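PDB 7M58: Tautomerase_3 domain-containing protein from Corynebacterium halotolerans YIM 70093 = DSM 44683, which belongs to the cis-3-chloroacrylic acid dehalogenase family of the tautomerase superfamily and probably acts as a hydrolytic dehalogenase or tautomerase on small acidic substrates. Local coordinates for residues 51-56 with 60-65; 71-76 with 123-128. All blocks are in the same frame, centred on the assembly; numbering follows the deposited sequence.

Interaction 1 of 2, residues 51-56 with 60-65; sequences LFLAGR and EGHVWI
Leu51 and Leu53 of a small hairpin pack against the imidazole ring of His62, just ahead of strand 63-70. The contact is made by side chains. The backbones stay well apart, and the nearest CA atoms, those of Leu51 and His62, are 8.6 Å from each other.

The main nonpolar interaction is a CH-pi contact. Leu53 CD1 sits over one face of the His62 ring, 3.7 Å from its centroid and 15° off the normal. Leu53 CD1 comes closest to His62 ND1, at 3.5 Å. It covers the face on the ND1-CE1 side, while Leu53 CD2 touches only His62 CE1, at 3.7 Å. Leu51 meets a different part. Both Leu51 methyls, CD1 and CD2, come up to His62 CD2 from one side, each at 3.7 Å. Of these, CD2 approaches the ring obliquely. CG of His62 is anti to the backbone N (chi1 -177°), which extends the ring toward the two leucines. Trp101 meets the same ring edge-to-face.

Both ring nitrogens are hydrogen-bonded outside the two segments. His62 NE2 pairs with Gln40 OE1 of the second subunit.

Backbone hydrogen bonds hold the hairpin itself. Leu53 to Arg56 form a type I' turn, with Leu53 N to Arg56 O at 2.7 Å and Arg56 N to Leu53 O at 3.0 Å. Leu51 and Phe52 continue into an antiparallel ladder with a strand of the second subunit.

The leucine methyls therefore pack over one face of a buried imidazole and at its CD2 and CE1 carbons, while both nitrogens also have hydrogen bonds elsewhere. His62 joins the hairpin to the core sheet and ties both to the subunit interface.

Interaction 2 of 2, residues 71-76 with 123-128; sequences SGRTAQ and GKEEEW. With SO4 (sulfate ion), chain D.
Arg73 and Gly123 mark the closest backbone approach, with CA atoms 8.9 Å apart, where the loop before helix 75-92 passes the start of helix 125-129. The gap is spanned by Arg73 and Glu125.

Arg73 NH2 and Glu125 OE2 form a long salt bridge of 4.0 Å. The carboxylate meets the guanidinium obliquely. The stronger charge partner of Glu125 is Arg70, which binds the same OE2. Both side chains bend at chi2 (-118° in Arg73, 87° in Glu125). The bend in Glu125 turns its carboxylate back to the backbone N of Gly123. Gly123 N makes weak hydrogen bonds to both oxygens, 3.3 Å to Glu125 OE2 and 3.2 Å to Glu125 OE1, which may help hold this turn.

The sulfate, probably from the crystallisation liquor, is bound by Arg73, Arg70 and His28. Arg73 NE donates to sulfate O1 at 3.1 Å, and NH2 makes a weak bond to the same oxygen. Arg73 NH2 also lies 2.9 Å from sulfate O4. Glu125 OE2 thus pairs with Arg70 and, at long range, with Arg73, both of which hold the ion.

Two arginines and a histidine around an anion are consistent with the substrate-carboxylate pocket of cis-3-chloroacrylic acid dehalogenases, with sulfate perhaps taking the place of the carboxylate.

How the interactions relate
The two contacts lie on opposite sides of the chain's centre, about 33 Å apart between centres, and do not touch. They follow one another in the chain: strand 63-70 starts within interaction 1 and leads into the loop of interaction 2. Interaction 1 is buried at a subunit interface and relies on leucine methyls against a ring, with polar atoms satisfied from outside. Interaction 2 is only partly buried, joins no second chain, and relies on charge, with Arg73 bound to a sulfate and Glu125 paired chiefly with Arg70. The first contact holds a hairpin to the sheet. The second is a thin, long-range charge contact between the loop before one helix and the first turn of another, beside an anion site.

Interaction 1 of 2, residues 51-56 with 60-65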
ATOM      1  N   LEU A  51      14.211   0.939   7.624  1.00 26.35           N
ATOM      2  CA  LEU A  51      14.244   1.331   6.221  1.00 26.43           C
ATOM      3  C   LEU A  51      15.592   0.955   5.623  1.00 26.23           C
ATOM      4  O   LEU A  51      16.638   1.371   6.126  1.00 30.96           O
ATOM      5  CB  LEU A  51      14.001   2.836   6.067  1.00 23.51           C
ATOM      6  CG  LEU A  51      13.357   3.294   4.742  1.00 34.48           C
ATOM      7  CD1 LEU A  51      12.803   4.716   4.855  1.00 33.03           C
ATOM      8  CD2 LEU A  51      14.245   3.144   3.498  1.00 29.19           C
ATOM      9  N   PHE A  52      15.562   0.203   4.532  1.00 29.38           N
ATOM     10  CA  PHE A  52      16.767  -0.256   3.861  1.00 24.86           C
ATOM     11  C   PHE A  52      16.750   0.172   2.408  1.00 26.99           C
ATOM     12  O   PHE A  52      15.695   0.170   1.770  1.00 29.65           O
ATOM     13  CB  PHE A  52      16.884  -1.771   3.930  1.00 25.80           C
ATOM     14  CG  PHE A  52      17.119  -2.303   5.315  1.00 29.03           C
ATOM     15  CD1 PHE A  52      16.091  -2.332   6.249  1.00 29.17           C
ATOM     16  CD2 PHE A  52      18.344  -2.826   5.670  1.00 27.56           C
ATOM     17  CE1 PHE A  52      16.294  -2.841   7.522  1.00 24.53           C
ATOM     18  CE2 PHE A  52      18.544  -3.350   6.954  1.00 25.80           C
ATOM     19  CZ  PHE A  52      17.521  -3.354   7.868  1.00 25.68           C
ATOM     20  N   LEU A  53      17.931   0.543   1.900  1.00 30.06           N
ATOM     21  CA  LEU A  53      18.177   0.830   0.490  1.00 24.14           C
ATOM     22  C   LEU A  53      19.361   0.006   0.014  1.00 25.53           C
ATOM     23  O   LEU A  53      20.447   0.089   0.591  1.00 25.61           O
ATOM     24  CB  LEU A  53      18.467   2.308   0.242  1.00 26.48           C
ATOM     25  CG  LEU A  53      17.341   3.330   0.268  1.00 29.57           C
ATOM     26  CD1 LEU A  53      17.647   4.501   1.130  1.00 35.46           C
ATOM     27  CD2 LEU A  53      17.274   3.844  -1.109  1.00 35.05           C
ATOM     28  N   ALA A  54      19.160  -0.755  -1.062  1.00 26.66           N
ATOM     29  CA  ALA A  54      20.208  -1.598  -1.628  1.00 22.77           C
ATOM     30  C   ALA A  54      20.716  -2.595  -0.601  1.00 26.05           C
ATOM     31  O   ALA A  54      21.913  -2.844  -0.500  1.00 28.26           O
ATOM     32  CB  ALA A  54      21.368  -0.766  -2.173  1.00 27.71           C
ATOM     33  N   GLY A  55      19.810  -3.133   0.203  1.00 29.00           N
ATOM     34  CA  GLY A  55      20.208  -4.105   1.194  1.00 31.14           C
ATOM     35  C   GLY A  55      20.907  -3.522   2.408  1.00 33.76           C
ATOM     36  O   GLY A  55      21.304  -4.282   3.301  1.00 35.56           O
ATOM     37  N   ARG A  56      21.085  -2.208   2.468  1.00 32.73           N
ATOM     38  CA  ARG A  56      21.801  -1.568   3.558  1.00 31.11           C
ATOM     39  C   ARG A  56      20.877  -0.533   4.182  1.00 33.27           C
ATOM     40  O   ARG A  56      20.016   0.045   3.505  1.00 32.64           O
ATOM     41  CB  ARG A  56      23.105  -0.925   3.018  1.00 31.23           C
ATOM     42  CG  ARG A  56      24.124  -1.975   2.566  1.00 37.17           C
ATOM     43  CD  ARG A  56      25.206  -1.453   1.599  1.00 48.96           C
ATOM     44  NE  ARG A  56      26.498  -1.125   2.201  1.00 64.03           N
ATOM     45  CZ  ARG A  56      27.063   0.086   2.172  1.00 63.68           C
ATOM     46  NH1 ARG A  56      26.458   1.091   1.544  1.00 59.24           N
ATOM     47  NH2 ARG A  56      28.251   0.292   2.746  1.00 58.95           N
ATOM     48  N   GLU A  60      19.163   8.657   7.213  1.00 47.13           N
ATOM     49  CA  GLU A  60      18.020   9.162   7.966  1.00 49.27           C
ATOM     50  C   GLU A  60      17.126  10.020   7.071  1.00 48.27           C
ATOM     51  O   GLU A  60      15.894   9.921   7.127  1.00 46.24           O
ATOM     52  CB  GLU A  60      18.523   9.929   9.197  1.00 47.92           C
ATOM     53  CG  GLU A  60      17.538  10.019  10.364  1.00 54.70           C
ATOM     54  CD  GLU A  60      16.934  11.406  10.546  1.00 60.47           C
ATOM     55  OE1 GLU A  60      17.497  12.376   9.978  1.00 60.67           O
ATOM     56  OE2 GLU A  60      15.914  11.524  11.279  1.00 57.68           O
ATOM     57  N   GLY A  61      17.736  10.853   6.226  1.00 40.18           N
ATOM     58  CA  GLY A  61      17.012  11.723   5.323  1.00 37.13           C
ATOM     59  C   GLY A  61      16.528  11.027   4.070  1.00 38.50           C
ATOM     60  O   GLY A  61      16.988  11.338   2.968  1.00 40.01           O
ATOM     61  N   HIS A  62      15.612  10.079   4.228  1.00 35.94           N
ATOM     62  CA  HIS A  62      15.026   9.359   3.107  1.00 31.75           C
ATOM     63  C   HIS A  62      13.519   9.308   3.300  1.00 31.83           C
ATOM     64  O   HIS A  62      13.036   8.995   4.397  1.00 29.26           O
ATOM     65  CB  HIS A  62      15.592   7.945   2.984  1.00 29.03           C
ATOM     66  CG  HIS A  62      15.060   7.198   1.809  1.00 30.95           C
ATOM     67  ND1 HIS A  62      15.587   7.331   0.542  1.00 33.71           N
ATOM     68  CD2 HIS A  62      14.029   6.326   1.698  1.00 29.70           C
ATOM     69  CE1 HIS A  62      14.904   6.574  -0.298  1.00 29.96           C
ATOM     70  NE2 HIS A  62      13.956   5.950   0.378  1.00 30.84           N
ATOM     71  N   VAL A  63      12.779   9.612   2.234  1.00 26.83           N
ATOM     72  CA  VAL A  63      11.327   9.659   2.275  1.00 23.45           C
ATOM     73  C   VAL A  63      10.785   8.888   1.079  1.00 25.43           C
ATOM     74  O   VAL A  63      11.279   9.037  -0.044  1.00 27.21           O
ATOM     75  CB  VAL A  63      10.819  11.116   2.253  1.00 24.18           C
ATOM     76  CG1 VAL A  63       9.305  11.145   2.096  1.00 26.09           C
ATOM     77  CG2 VAL A  63      11.245  11.849   3.492  1.00 24.48           C
ATOM     78  N   TRP A  64       9.767   8.071   1.315  1.00 22.04           N
ATOM     79  CA  TRP A  64       9.065   7.377   0.245  1.00 27.58           C
ATOM     80  C   TRP A  64       7.620   7.852   0.240  1.00 27.52           C
ATOM     81  O   TRP A  64       6.968   7.860   1.288  1.00 24.19           O
ATOM     82  CB  TRP A  64       9.114   5.855   0.412  1.00 26.86           C
ATOM     83  CG  TRP A  64       8.386   5.083  -0.686  1.00 26.12           C
ATOM     84  CD1 TRP A  64       8.586   5.187  -2.044  1.00 29.43           C
ATOM     85  CD2 TRP A  64       7.373   4.089  -0.510  1.00 26.23           C
ATOM     86  NE1 TRP A  64       7.758   4.313  -2.718  1.00 30.45           N
ATOM     87  CE2 TRP A  64       6.996   3.636  -1.801  1.00 32.63           C
ATOM     88  CE3 TRP A  64       6.737   3.545   0.606  1.00 28.71           C
ATOM     89  CZ2 TRP A  64       6.013   2.660  -1.994  1.00 30.55           C
ATOM     90  CZ3 TRP A  64       5.763   2.581   0.409  1.00 33.32           C
ATOM     91  CH2 TRP A  64       5.409   2.150  -0.883  1.00 31.68           C
ATOM     92  N   ILE A  65       7.141   8.274  -0.928  1.00 25.06           N
ATOM     93  CA  ILE A  65       5.787   8.785  -1.106  1.00 21.71           C
ATOM     94  C   ILE A  65       5.050   7.778  -1.979  1.00 24.86           C
ATOM     95  O   ILE A  65       5.455   7.546  -3.127  1.00 27.32           O
ATOM     96  CB  ILE A  65       5.793  10.161  -1.786  1.00 24.93           C
ATOM     97  CG1 ILE A  65       6.739  11.133  -1.085  1.00 25.78           C
ATOM     98  CG2 ILE A  65       4.390  10.743  -1.812  1.00 23.49           C
ATOM     99  CD1 ILE A  65       6.127  11.882   0.017  1.00 31.45           C
TER

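Interaction 2 of 2, residues 71-76 with 123-128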
ATOM      1  N   SER A  71      -7.225   6.171 -12.188  1.00 29.34           N
ATOM      2  CA  SER A  71      -6.782   5.967 -13.559  1.00 33.86           C
ATOM      3  C   SER A  71      -7.606   6.835 -14.513  1.00 33.11           C
ATOM      4  O   SER A  71      -8.689   7.330 -14.172  1.00 28.67           O
ATOM      5  CB  SER A  71      -6.852   4.487 -13.932  1.00 31.92           C
ATOM      6  OG  SER A  71      -7.956   3.873 -13.314  1.00 35.97           O
ATOM      7  N   GLY A  72      -7.048   7.067 -15.709  1.00 29.27           N
ATOM      8  CA  GLY A  72      -7.693   7.875 -16.730  1.00 29.91           C
ATOM      9  C   GLY A  72      -7.058   9.229 -16.966  1.00 34.73           C
ATOM     10  O   GLY A  72      -7.552   9.991 -17.810  1.00 37.69           O
ATOM     11  N   ARG A  73      -5.969   9.540 -16.271  1.00 37.10           N
ATOM     12  CA  ARG A  73      -5.269  10.808 -16.411  1.00 38.15           C
ATOM     13  C   ARG A  73      -4.241  10.705 -17.531  1.00 38.86           C
ATOM     14  O   ARG A  73      -3.752   9.614 -17.854  1.00 38.72           O
ATOM     15  CB  ARG A  73      -4.570  11.191 -15.099  1.00 34.65           C
ATOM     16  CG  ARG A  73      -5.461  11.183 -13.861  1.00 34.23           C
ATOM     17  CD  ARG A  73      -5.525  12.571 -13.254  1.00 33.82           C
ATOM     18  NE  ARG A  73      -6.513  12.641 -12.196  1.00 34.07           N
ATOM     19  CZ  ARG A  73      -7.224  13.725 -11.924  1.00 36.73           C
ATOM     20  NH1 ARG A  73      -7.060  14.830 -12.640  1.00 36.45           N
ATOM     21  NH2 ARG A  73      -8.103  13.702 -10.935  1.00 37.88           N
ATOM     22  N   THR A  74      -3.920  11.852 -18.129  1.00 34.78           N
ATOM     23  CA  THR A  74      -2.967  11.850 -19.225  1.00 34.90           C
ATOM     24  C   THR A  74      -1.577  11.500 -18.716  1.00 33.27           C
ATOM     25  O   THR A  74      -1.244  11.694 -17.544  1.00 37.56           O
ATOM     26  CB  THR A  74      -2.922  13.207 -19.928  1.00 37.75           C
ATOM     27  OG1 THR A  74      -2.249  14.155 -19.100  1.00 32.02           O
ATOM     28  CG2 THR A  74      -4.329  13.707 -20.237  1.00 32.44           C
ATOM     29  N   ALA A  75      -0.766  10.958 -19.623  1.00 31.81           N
ATOM     30  CA  ALA A  75       0.624  10.681 -19.299  1.00 33.94           C
ATOM     31  C   ALA A  75       1.319  11.933 -18.790  1.00 34.53           C
ATOM     32  O   ALA A  75       2.150  11.861 -17.878  1.00 35.50           O
ATOM     33  CB  ALA A  75       1.348  10.115 -20.520  1.00 28.31           C
ATOM     34  N   GLN A  76       1.003  13.094 -19.376  1.00 35.79           N
ATOM     35  CA  GLN A  76       1.748  14.291 -19.011  1.00 38.05           C
ATOM     36  C   GLN A  76       1.458  14.738 -17.587  1.00 40.10           C
ATOM     37  O   GLN A  76       2.395  14.993 -16.822  1.00 39.25           O
ATOM     38  CB  GLN A  76       1.448  15.429 -19.981  1.00 42.83           C
ATOM     39  CG  GLN A  76       2.387  16.609 -19.785  1.00 55.17           C
ATOM     40  CD  GLN A  76       2.332  17.618 -20.917  1.00 65.59           C
ATOM     41  OE1 GLN A  76       1.323  17.738 -21.619  1.00 69.71           O
ATOM     42  NE2 GLN A  76       3.428  18.349 -21.104  1.00 65.88           N
ATOM     43  N   GLY A 123     -12.053  14.434 -13.988  1.00 43.17           N
ATOM     44  CA  GLY A 123     -12.652  15.433 -14.843  1.00 37.97           C
ATOM     45  C   GLY A 123     -14.156  15.568 -14.693  1.00 40.33           C
ATOM     46  O   GLY A 123     -14.722  16.566 -15.153  1.00 43.65           O
ATOM     47  N   LYS A 124     -14.818  14.570 -14.114  1.00 34.98           N
ATOM     48  CA  LYS A 124     -16.256  14.589 -13.895  1.00 36.41           C
ATOM     49  C   LYS A 124     -16.637  14.964 -12.462  1.00 34.99           C
ATOM     50  O   LYS A 124     -17.659  14.495 -11.952  1.00 31.07           O
ATOM     51  CB  LYS A 124     -16.833  13.232 -14.285  1.00 38.07           C
ATOM     52  CG  LYS A 124     -16.652  12.952 -15.763  1.00 39.51           C
ATOM     53  CD  LYS A 124     -17.865  13.428 -16.576  1.00 40.33           C
ATOM     54  CE  LYS A 124     -17.445  13.876 -17.972  1.00 52.90           C
ATOM     55  NZ  LYS A 124     -16.328  13.061 -18.579  1.00 52.99           N
ATOM     56  N   GLU A 125     -15.813  15.762 -11.780  1.00 35.32           N
ATOM     57  CA  GLU A 125     -16.096  16.073 -10.384  1.00 32.67           C
ATOM     58  C   GLU A 125     -17.309  16.987 -10.224  1.00 31.80           C
ATOM     59  O   GLU A 125     -18.007  16.887  -9.211  1.00 35.83           O
ATOM     60  CB  GLU A 125     -14.876  16.709  -9.717  1.00 35.05           C
ATOM     61  CG  GLU A 125     -13.728  15.748  -9.476  1.00 36.46           C
ATOM     62  CD  GLU A 125     -12.798  15.622 -10.665  1.00 40.69           C
ATOM     63  OE1 GLU A 125     -12.940  16.443 -11.595  1.00 41.66           O
ATOM     64  OE2 GLU A 125     -11.921  14.718 -10.662  1.00 40.42           O
ATOM     65  N   GLU A 126     -17.571  17.891 -11.178  1.00 27.56           N
ATOM     66  CA  GLU A 126     -18.763  18.749 -11.084  1.00 33.69           C
ATOM     67  C   GLU A 126     -20.040  17.916 -11.118  1.00 32.05           C
ATOM     68  O   GLU A 126     -20.966  18.142 -10.330  1.00 25.66           O
ATOM     69  CB  GLU A 126     -18.798  19.754 -12.226  1.00 36.66           C
ATOM     70  CG  GLU A 126     -18.046  21.053 -12.020  1.00 50.89           C
ATOM     71  CD  GLU A 126     -18.138  21.929 -13.271  1.00 66.32           C
ATOM     72  OE1 GLU A 126     -18.182  21.351 -14.380  1.00 72.56           O
ATOM     73  OE2 GLU A 126     -18.181  23.176 -13.164  1.00 67.20           O
ATOM     74  N   GLU A 127     -20.133  17.000 -12.083  1.00 34.45           N
ATOM     75  CA  GLU A 127     -21.265  16.087 -12.161  1.00 33.75           C
ATOM     76  C   GLU A 127     -21.427  15.310 -10.855  1.00 33.80           C
ATOM     77  O   GLU A 127     -22.532  15.213 -10.317  1.00 33.12           O
ATOM     78  CB  GLU A 127     -21.092  15.149 -13.362  1.00 33.23           C
ATOM     79  CG  GLU A 127     -22.167  15.288 -14.434  1.00 48.32           C
ATOM     80  CD  GLU A 127     -21.994  14.281 -15.559  1.00 61.75           C
ATOM     81  OE1 GLU A 127     -22.994  13.996 -16.272  1.00 66.30           O
ATOM     82  OE2 GLU A 127     -20.871  13.722 -15.712  1.00 66.53           O
ATOM     83  N   TRP A 128     -20.327  14.731 -10.363  1.00 30.73           N
ATOM     84  CA  TRP A 128     -20.356  13.976  -9.105  1.00 32.23           C
ATOM     85  C   TRP A 128     -20.847  14.858  -7.959  1.00 30.33           C
ATOM     86  O   TRP A 128     -21.760  14.474  -7.212  1.00 23.71           O
ATOM     87  CB  TRP A 128     -18.945  13.415  -8.832  1.00 28.83           C
ATOM     88  CG  TRP A 128     -18.744  12.697  -7.545  1.00 26.98           C
ATOM     89  CD1 TRP A 128     -18.969  11.373  -7.302  1.00 28.48           C
ATOM     90  CD2 TRP A 128     -18.252  13.255  -6.314  1.00 26.31           C
ATOM     91  NE1 TRP A 128     -18.660  11.070  -5.992  1.00 30.83           N
ATOM     92  CE2 TRP A 128     -18.221  12.209  -5.362  1.00 30.85           C
ATOM     93  CE3 TRP A 128     -17.857  14.536  -5.919  1.00 27.06           C
ATOM     94  CZ2 TRP A 128     -17.801  12.406  -4.037  1.00 29.51           C
ATOM     95  CZ3 TRP A 128     -17.440  14.733  -4.604  1.00 28.58           C
ATOM     96  CH2 TRP A 128     -17.422  13.673  -3.677  1.00 34.52           C
TER
HETATM   97  S   SO4 D 201      -7.266  11.556  -8.247  1.00 32.45           S
HETATM   98  O1  SO4 D 201      -7.048  10.963  -9.635  1.00 34.12           O
HETATM   99  O2  SO4 D 201      -6.091  11.233  -7.377  1.00 33.73           O
HETATM  100  O3  SO4 D 201      -8.535  11.016  -7.616  1.00 39.24           O
HETATM  101  O4  SO4 D 201      -7.261  13.068  -8.277  1.00 31.01           O